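Local structure of glutamine cyclotransferase (Zymomonas mobilis, 3NOL) at residues Ser25-Ile33 against Thr205-Glu216; Phe88-Lys96 against Gly129-Leu139. The protein catalyses the cyclisation of glutamine at peptide N-termini to pyroglutamate with release of ammonia, and is folded as a calcium-binding beta-propeller. All blocks are in the same frame, centred on the assembly; numbering follows the deposited sequence. Where two conformers were deposited one is given.

Interaction 1. Residues Ser25-Ile33 against Thr205-Glu216; sequences SIPIYDYQI and TGIIDLNGILAE
The phenol of Tyr31 and the carboxylate of Glu216 reach toward each other from opposite directions, and Tyr31 OH donates to Glu216 OE2 at 2.8 Å, meeting it from above the carboxylate plane. The other oxygen, Glu216 OE1, accepts a hydrogen bond from a water that in turn accepts from Ile33 N, engaging both carboxylate oxygens. Upstream, the two strands pair in parallel through a short ladder: Ile207 N to Pro27 O, then Tyr29 N to Ile207 O at 2.7 Å, then Asp209 N to Tyr29 O at 3.0 Å in a nearly straight bond (171°). Beyond Tyr29 the chains diverge, and a second water fills in, donating to both Asp30 OD1 and Asp209 O. The carboxylates of Asp30 and Asp209 would probably repel, but both form salt bridges with Arg257. Asn211 N bonds to Asp209 OD1 in an Asx turn, Asn211 ND2 adds a second donor from the opposite face, and Asn211 OD1 is hydrogen-bonded to Asn192 ND2.

With CG set between its backbone N and carbonyl carbon (chi1 69°), the Tyr31 ring leans across the turn that follows. Ile213 CD1 lies over one face in a CH-pi contact, 4.0 Å from the ring centroid, while Leu210 CD2 comes obliquely to 3.5 Å from Tyr31 CD1. Ile33 CD1 slides past Glu216 and packs against its CB at 3.7 Å. At the other end Ile26 CG2 touches Gly206 CA at 3.6 Å, and the Tyr29 ring, edge-on to Gly206, has a cation-pi partner in Arg196. Strand 28-38, outermost in the last blade, pairs here with the outer edge of the preceding one: three backbone bonds hold the strands while they run together, then side chains, two waters and Arg257 take over.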
# COMPACT_ATOMS: atom_id res chain seq x y z
N SER A 25 -20.28 -3.31 16.72
CA SER A 25 -20.79 -2.17 15.91
C SER A 25 -20.01 -1.95 14.60
O SER A 25 -20.60 -1.50 13.61
CB SER A 25 -20.81 -0.87 16.73
OG SER A 25 -21.26 0.22 15.93
N ILE A 26 -18.71 -2.25 14.60
CA ILE A 26 -17.89 -2.06 13.39
C ILE A 26 -18.23 -3.17 12.39
O ILE A 26 -17.94 -4.35 12.65
CB ILE A 26 -16.35 -2.10 13.67
CG1 ILE A 26 -15.92 -1.04 14.71
CG2 ILE A 26 -15.56 -1.92 12.37
CD1 ILE A 26 -14.40 -1.02 14.99
N PRO A 27 -18.82 -2.79 11.24
CA PRO A 27 -19.16 -3.84 10.26
C PRO A 27 -17.93 -4.56 9.71
O PRO A 27 -16.88 -3.95 9.52
CB PRO A 27 -19.88 -3.10 9.12
CG PRO A 27 -19.68 -1.63 9.35
CD PRO A 27 -19.22 -1.44 10.79
N ILE A 28 -18.09 -5.86 9.47
CA ILE A 28 -17.05 -6.71 8.91
C ILE A 28 -17.46 -6.98 7.46
O ILE A 28 -18.64 -7.22 7.18
CB ILE A 28 -16.92 -8.04 9.71
CG1 ILE A 28 -16.54 -7.75 11.17
CG2 ILE A 28 -15.89 -8.98 9.07
CD1 ILE A 28 -16.79 -8.91 12.15
N TYR A 29 -16.48 -6.95 6.56
CA TYR A 29 -16.71 -7.21 5.13
C TYR A 29 -16.00 -8.49 4.71
O TYR A 29 -14.82 -8.66 5.00
CB TYR A 29 -16.23 -6.03 4.28
CG TYR A 29 -17.03 -4.77 4.54
CD1 TYR A 29 -18.15 -4.46 3.78
CD2 TYR A 29 -16.69 -3.93 5.61
CE1 TYR A 29 -18.90 -3.31 4.04
CE2 TYR A 29 -17.43 -2.80 5.90
CZ TYR A 29 -18.53 -2.49 5.12
OH TYR A 29 -19.24 -1.37 5.43
N ASP A 30 -16.75 -9.37 4.05
CA ASP A 30 -16.19 -10.54 3.42
C ASP A 30 -15.86 -10.24 1.97
O ASP A 30 -16.43 -9.32 1.39
CB ASP A 30 -17.15 -11.72 3.52
CG ASP A 30 -17.26 -12.24 4.94
OD1 ASP A 30 -16.20 -12.56 5.53
OD2 ASP A 30 -18.39 -12.32 5.47
N TYR A 31 -14.93 -10.99 1.41
CA TYR A 31 -14.51 -10.76 0.04
C TYR A 31 -15.12 -11.80 -0.91
O TYR A 31 -15.47 -12.93 -0.49
CB TYR A 31 -12.97 -10.80 -0.04
CG TYR A 31 -12.43 -12.17 0.18
CD1 TYR A 31 -12.08 -12.61 1.48
CD2 TYR A 31 -12.32 -13.09 -0.88
CE1 TYR A 31 -11.61 -13.89 1.70
CE2 TYR A 31 -11.86 -14.39 -0.65
CZ TYR A 31 -11.51 -14.78 0.64
OH TYR A 31 -11.06 -16.06 0.85
N GLN A 32 -15.19 -11.42 -2.19
CA GLN A 32 -15.39 -12.33 -3.32
C GLN A 32 -14.30 -12.04 -4.35
O GLN A 32 -14.09 -10.87 -4.74
CB GLN A 32 -16.76 -12.10 -4.00
CG GLN A 32 -17.97 -12.24 -3.08
CD GLN A 32 -18.24 -10.98 -2.28
OE1 GLN A 32 -18.28 -9.87 -2.83
NE2 GLN A 32 -18.44 -11.15 -0.97
N ILE A 33 -13.59 -13.08 -4.76
CA ILE A 33 -12.55 -12.95 -5.79
C ILE A 33 -13.20 -12.83 -7.16
O ILE A 33 -13.95 -13.73 -7.58
CB ILE A 33 -11.56 -14.14 -5.78
CG1 ILE A 33 -10.79 -14.18 -4.46
CG2 ILE A 33 -10.60 -14.05 -6.98
CD1 ILE A 33 -9.95 -15.43 -4.23
N THR A 205 -14.11 2.39 10.72
CA THR A 205 -15.54 2.25 10.46
C THR A 205 -15.91 0.93 9.80
O THR A 205 -17.09 0.67 9.56
CB THR A 205 -16.04 3.41 9.60
OG1 THR A 205 -15.31 3.42 8.37
CG2 THR A 205 -15.84 4.75 10.35
N GLY A 206 -14.91 0.11 9.48
CA GLY A 206 -15.15 -1.20 8.91
C GLY A 206 -13.88 -2.02 8.86
O GLY A 206 -12.76 -1.46 8.86
N ILE A 207 -14.07 -3.33 8.81
CA ILE A 207 -12.95 -4.24 8.79
C ILE A 207 -13.19 -5.26 7.69
O ILE A 207 -14.22 -5.97 7.69
CB ILE A 207 -12.72 -4.96 10.16
CG1 ILE A 207 -12.48 -3.94 11.29
CG2 ILE A 207 -11.55 -5.95 10.03
CD1 ILE A 207 -12.83 -4.47 12.71
N ILE A 208 -12.24 -5.33 6.77
CA ILE A 208 -12.23 -6.34 5.72
C ILE A 208 -11.44 -7.55 6.17
O ILE A 208 -10.26 -7.46 6.48
CB ILE A 208 -11.63 -5.75 4.42
CG1 ILE A 208 -12.48 -4.55 3.96
CG2 ILE A 208 -11.49 -6.85 3.35
CD1 ILE A 208 -11.68 -3.55 3.11
N ASP A 209 -12.11 -8.70 6.21
CA ASP A 209 -11.50 -9.93 6.71
C ASP A 209 -11.05 -10.79 5.52
O ASP A 209 -11.89 -11.40 4.83
CB ASP A 209 -12.52 -10.70 7.57
CG ASP A 209 -11.94 -11.95 8.22
OD1 ASP A 209 -10.76 -12.28 7.98
OD2 ASP A 209 -12.68 -12.62 8.99
N LEU A 210 -9.74 -10.82 5.26
CA LEU A 210 -9.17 -11.67 4.20
C LEU A 210 -8.60 -13.02 4.68
O LEU A 210 -7.90 -13.68 3.94
CB LEU A 210 -8.11 -10.90 3.38
CG LEU A 210 -8.63 -9.62 2.70
CD1 LEU A 210 -7.55 -8.97 1.84
CD2 LEU A 210 -9.92 -9.86 1.90
N ASN A 211 -8.90 -13.41 5.92
CA ASN A 211 -8.46 -14.73 6.38
C ASN A 211 -8.99 -15.80 5.45
O ASN A 211 -10.14 -15.75 5.02
CB ASN A 211 -8.88 -14.96 7.83
CG ASN A 211 -7.93 -14.30 8.80
OD1 ASN A 211 -6.80 -14.75 8.99
ND2 ASN A 211 -8.39 -13.21 9.43
N GLY A 212 -8.12 -16.74 5.10
CA GLY A 212 -8.49 -17.84 4.20
C GLY A 212 -8.30 -17.59 2.71
O GLY A 212 -8.41 -18.53 1.90
N ILE A 213 -7.99 -16.35 2.33
CA ILE A 213 -7.78 -16.02 0.92
C ILE A 213 -6.59 -16.80 0.30
O ILE A 213 -6.63 -17.13 -0.88
CB ILE A 213 -7.70 -14.48 0.65
CG1 ILE A 213 -8.05 -14.17 -0.80
CG2 ILE A 213 -6.34 -13.93 1.08
CD1 ILE A 213 -8.36 -12.75 -1.08
N LEU A 214 -5.58 -17.13 1.10
CA LEU A 214 -4.43 -17.92 0.60
C LEU A 214 -4.82 -19.31 0.11
O LEU A 214 -4.15 -19.86 -0.76
CB LEU A 214 -3.31 -18.03 1.63
CG LEU A 214 -2.27 -16.92 1.65
CD1 LEU A 214 -1.06 -17.39 2.48
CD2 LEU A 214 -1.84 -16.49 0.23
N ALA A 215 -5.89 -19.86 0.68
CA ALA A 215 -6.43 -21.16 0.28
C ALA A 215 -6.98 -21.13 -1.16
O ALA A 215 -7.12 -22.17 -1.81
CB ALA A 215 -7.52 -21.61 1.28
N GLU A 216 -7.27 -19.92 -1.66
CA GLU A 216 -7.77 -19.69 -3.02
C GLU A 216 -6.67 -19.16 -3.98
O GLU A 216 -6.96 -18.76 -5.11
CB GLU A 216 -8.98 -18.72 -2.98
CG GLU A 216 -10.22 -19.31 -2.25
CD GLU A 216 -11.40 -18.33 -2.15
OE1 GLU A 216 -11.93 -17.90 -3.20
OE2 GLU A 216 -11.80 -18.01 -1.01
O HOH W 1 -13.95 -13.03 3.99
O HOH W 2 -13.87 -15.85 -3.55

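Interaction 2. Residues Phe88-Lys96 against Gly129-Leu139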
# COMPACT_ATOMS: atom_id res chain seq x y z
N PHE A 88 16.47 1.42 1.53
CA PHE A 88 15.53 0.35 1.33
C PHE A 88 14.13 0.95 1.24
O PHE A 88 13.67 1.56 2.20
CB PHE A 88 15.60 -0.68 2.45
CG PHE A 88 14.94 -1.97 2.08
CD1 PHE A 88 13.55 -2.12 2.23
CD2 PHE A 88 15.67 -3.02 1.54
CE1 PHE A 88 12.92 -3.29 1.86
CE2 PHE A 88 15.03 -4.21 1.15
CZ PHE A 88 13.67 -4.34 1.31
N GLY A 89 13.48 0.76 0.10
CA GLY A 89 12.21 1.43 -0.16
C GLY A 89 11.04 0.82 0.60
O GLY A 89 11.01 -0.39 0.85
N GLU A 90 10.08 1.68 0.97
CA GLU A 90 8.81 1.25 1.55
C GLU A 90 7.65 1.77 0.70
O GLU A 90 7.65 1.55 -0.51
CB GLU A 90 8.71 1.61 3.03
CG GLU A 90 9.82 0.99 3.86
CD GLU A 90 9.72 -0.54 3.95
OE1 GLU A 90 8.62 -1.07 3.75
OE2 GLU A 90 10.77 -1.18 4.24
N GLY A 91 6.66 2.42 1.31
CA GLY A 91 5.47 2.86 0.56
C GLY A 91 5.75 3.76 -0.62
O GLY A 91 6.73 4.52 -0.61
N ILE A 92 4.93 3.63 -1.66
CA ILE A 92 4.99 4.56 -2.78
C ILE A 92 3.57 5.02 -3.12
O ILE A 92 2.59 4.29 -2.90
CB ILE A 92 5.70 3.97 -4.04
CG1 ILE A 92 5.02 2.66 -4.51
CG2 ILE A 92 7.19 3.77 -3.77
CD1 ILE A 92 5.47 2.17 -5.89
N SER A 93 3.49 6.21 -3.69
CA SER A 93 2.21 6.75 -4.17
C SER A 93 2.51 7.69 -5.32
O SER A 93 3.56 8.37 -5.33
CB SER A 93 1.49 7.51 -3.06
OG SER A 93 0.27 8.09 -3.55
N ASP A 94 1.59 7.71 -6.28
CA ASP A 94 1.62 8.77 -7.30
C ASP A 94 1.29 10.12 -6.65
O ASP A 94 0.62 10.21 -5.59
CB ASP A 94 0.61 8.51 -8.43
CG ASP A 94 -0.81 8.38 -7.91
OD1 ASP A 94 -1.02 7.54 -7.02
OD2 ASP A 94 -1.73 9.14 -8.36
N TRP A 95 1.77 11.18 -7.29
CA TRP A 95 1.29 12.52 -7.02
C TRP A 95 1.47 13.30 -8.33
O TRP A 95 2.59 13.45 -8.81
CB TRP A 95 2.02 13.23 -5.86
CG TRP A 95 1.41 14.57 -5.68
CD1 TRP A 95 1.86 15.77 -6.16
CD2 TRP A 95 0.15 14.83 -5.07
NE1 TRP A 95 0.98 16.78 -5.84
CE2 TRP A 95 -0.09 16.23 -5.18
CE3 TRP A 95 -0.80 14.02 -4.41
CZ2 TRP A 95 -1.25 16.83 -4.67
CZ3 TRP A 95 -1.97 14.62 -3.92
CH2 TRP A 95 -2.17 16.02 -4.03
N LYS A 96 0.35 13.73 -8.91
CA LYS A 96 0.40 14.35 -10.24
C LYS A 96 1.21 13.44 -11.17
O LYS A 96 0.89 12.25 -11.30
CB LYS A 96 0.95 15.79 -10.15
CG LYS A 96 0.01 16.73 -9.34
CD LYS A 96 0.58 18.12 -9.16
CE LYS A 96 -0.42 19.02 -8.44
NZ LYS A 96 0.12 20.40 -8.22
N GLY A 129 8.70 5.40 7.89
CA GLY A 129 7.76 5.54 6.79
C GLY A 129 7.43 4.14 6.29
O GLY A 129 8.32 3.39 5.84
N TRP A 130 6.15 3.78 6.40
CA TRP A 130 5.69 2.46 6.00
C TRP A 130 4.82 2.60 4.73
O TRP A 130 5.37 2.59 3.64
CB TRP A 130 4.94 1.73 7.14
CG TRP A 130 5.81 1.29 8.31
CD1 TRP A 130 6.99 1.87 8.75
CD2 TRP A 130 5.56 0.19 9.18
NE1 TRP A 130 7.47 1.18 9.85
CE2 TRP A 130 6.61 0.15 10.13
CE3 TRP A 130 4.54 -0.78 9.25
CZ2 TRP A 130 6.67 -0.83 11.13
CZ3 TRP A 130 4.60 -1.75 10.27
CH2 TRP A 130 5.67 -1.76 11.18
N GLY A 131 3.51 2.76 4.88
CA GLY A 131 2.63 2.93 3.71
C GLY A 131 2.44 4.38 3.27
O GLY A 131 2.60 5.30 4.07
N LEU A 132 2.10 4.58 1.99
CA LEU A 132 1.86 5.91 1.45
C LEU A 132 0.76 5.85 0.40
O LEU A 132 0.74 4.96 -0.43
CB LEU A 132 3.14 6.49 0.86
CG LEU A 132 3.12 7.93 0.38
CD1 LEU A 132 2.97 8.90 1.58
CD2 LEU A 132 4.41 8.23 -0.43
N THR A 133 -0.16 6.80 0.47
CA THR A 133 -1.21 6.96 -0.55
C THR A 133 -1.50 8.47 -0.65
O THR A 133 -0.75 9.30 -0.09
CB THR A 133 -2.50 6.09 -0.24
OG1 THR A 133 -3.42 6.13 -1.34
CG2 THR A 133 -3.21 6.58 1.05
N HIS A 134 -2.58 8.84 -1.33
CA HIS A 134 -2.95 10.25 -1.45
C HIS A 134 -4.43 10.41 -1.71
O HIS A 134 -5.08 9.49 -2.17
CB HIS A 134 -2.14 10.94 -2.55
CG HIS A 134 -2.59 10.63 -3.95
ND1 HIS A 134 -3.60 11.33 -4.58
CD2 HIS A 134 -2.13 9.73 -4.85
CE1 HIS A 134 -3.74 10.88 -5.82
NE2 HIS A 134 -2.87 9.90 -6.00
N ASN A 135 -4.94 11.59 -1.39
CA ASN A 135 -6.27 11.96 -1.86
C ASN A 135 -6.08 13.18 -2.78
O ASN A 135 -4.99 13.39 -3.31
CB ASN A 135 -7.24 12.16 -0.68
CG ASN A 135 -6.83 13.30 0.27
OD1 ASN A 135 -5.98 14.14 -0.05
ND2 ASN A 135 -7.45 13.32 1.47
N ASP A 136 -7.12 13.98 -2.99
CA ASP A 136 -7.00 15.06 -3.98
C ASP A 136 -6.11 16.22 -3.50
O ASP A 136 -5.67 17.05 -4.32
CB ASP A 136 -8.39 15.57 -4.40
CG ASP A 136 -9.19 14.55 -5.20
OD1 ASP A 136 -8.62 13.56 -5.75
OD2 ASP A 136 -10.43 14.76 -5.30
N GLN A 137 -5.86 16.29 -2.18
CA GLN A 137 -5.12 17.42 -1.58
C GLN A 137 -3.80 17.07 -0.88
O GLN A 137 -2.91 17.91 -0.80
CB GLN A 137 -5.99 18.14 -0.56
CG GLN A 137 -7.14 18.95 -1.16
CD GLN A 137 -7.90 19.69 -0.08
OE1 GLN A 137 -7.72 20.89 0.10
NE2 GLN A 137 -8.72 18.95 0.67
N TYR A 138 -3.71 15.86 -0.34
CA TYR A 138 -2.56 15.46 0.51
C TYR A 138 -2.04 14.06 0.22
O TYR A 138 -2.79 13.19 -0.22
CB TYR A 138 -2.96 15.46 1.99
CG TYR A 138 -3.59 16.74 2.45
CD1 TYR A 138 -2.83 17.90 2.57
CD2 TYR A 138 -4.95 16.79 2.75
CE1 TYR A 138 -3.41 19.09 2.99
CE2 TYR A 138 -5.55 17.97 3.17
CZ TYR A 138 -4.78 19.11 3.29
OH TYR A 138 -5.40 20.28 3.71
N LEU A 139 -0.75 13.87 0.49
CA LEU A 139 -0.19 12.52 0.66
C LEU A 139 -0.50 12.09 2.07
O LEU A 139 -0.53 12.92 2.98
CB LEU A 139 1.33 12.54 0.45
CG LEU A 139 1.70 12.73 -1.03
CD1 LEU A 139 3.06 13.46 -1.26
CD2 LEU A 139 1.62 11.41 -1.85
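Gly91 and Gly131 bring their CA atoms to 4.2 Å where strands 89-95 and 132-134 run side by side in nearly the same direction (18°), joined by a single weak backbone bond from Gly91 N to Trp130 O. These are the innermost strands of consecutive blades of a beta-propeller, and apart from that one bond they meet here largely through side chains. At Gly91 there is no room for a side chain, since a CB would run into Trp130 O and Leu132 N. Further along, Leu132 wedges between the blades, its CG 3.8 Å from Ser93 CB and its side chain packed on Val100 and Leu102 of the strand next to 89-95.

At the wider end His134 is gripped through both ring nitrogens. NE2 donates to Asp94 OD2 at 2.7 Å, striking the carboxylate from above its plane (44° out of it), with the two flat groups steeply inclined to each other. ND1 donates to the carbonyl of Asn135 along the plane of the imidazole, and together the bonds fix the rotation of the ring. Ser93 OG lies at the edge of the same ring, near CD2. Trp95 directs the edge of its six-membered ring toward the imidazole face in an offset edge-to-face pair, with centroids 5.3 Å apart and planes at 83°. In the turn that follows His134, Asn135 OD1 accepts from Gln137 N and Tyr138 N, an Asx motif that shapes the turn against which the indole rests. The carbonyl oxygen Asn135 O, already the acceptor for His134 ND1, also sits at the rim of the indole, 3.3 Å from Trp95 CZ3.

Interactions 1 and 2 exemplify two ways of joining the blades of one propeller. Their centres lie about 24 Å apart, on opposite sides of the chain's centre, and their nearest atoms are about 13 Å apart. Along the chain, 25-33 comes first, then 88-96 and 129-139, and finally 205-216, so the inner contact falls wholly between the two halves of the outer one. Interaction 2 joins inner strands of successive blades; interaction 1 lies at the rim, where strand 28-38 completes the last blade by antiparallel pairing with 248-256, closing the ring. The calcium is bound by Phe48, Glu176, Leu177, Glu178 and Ile230, which belong to neither contact.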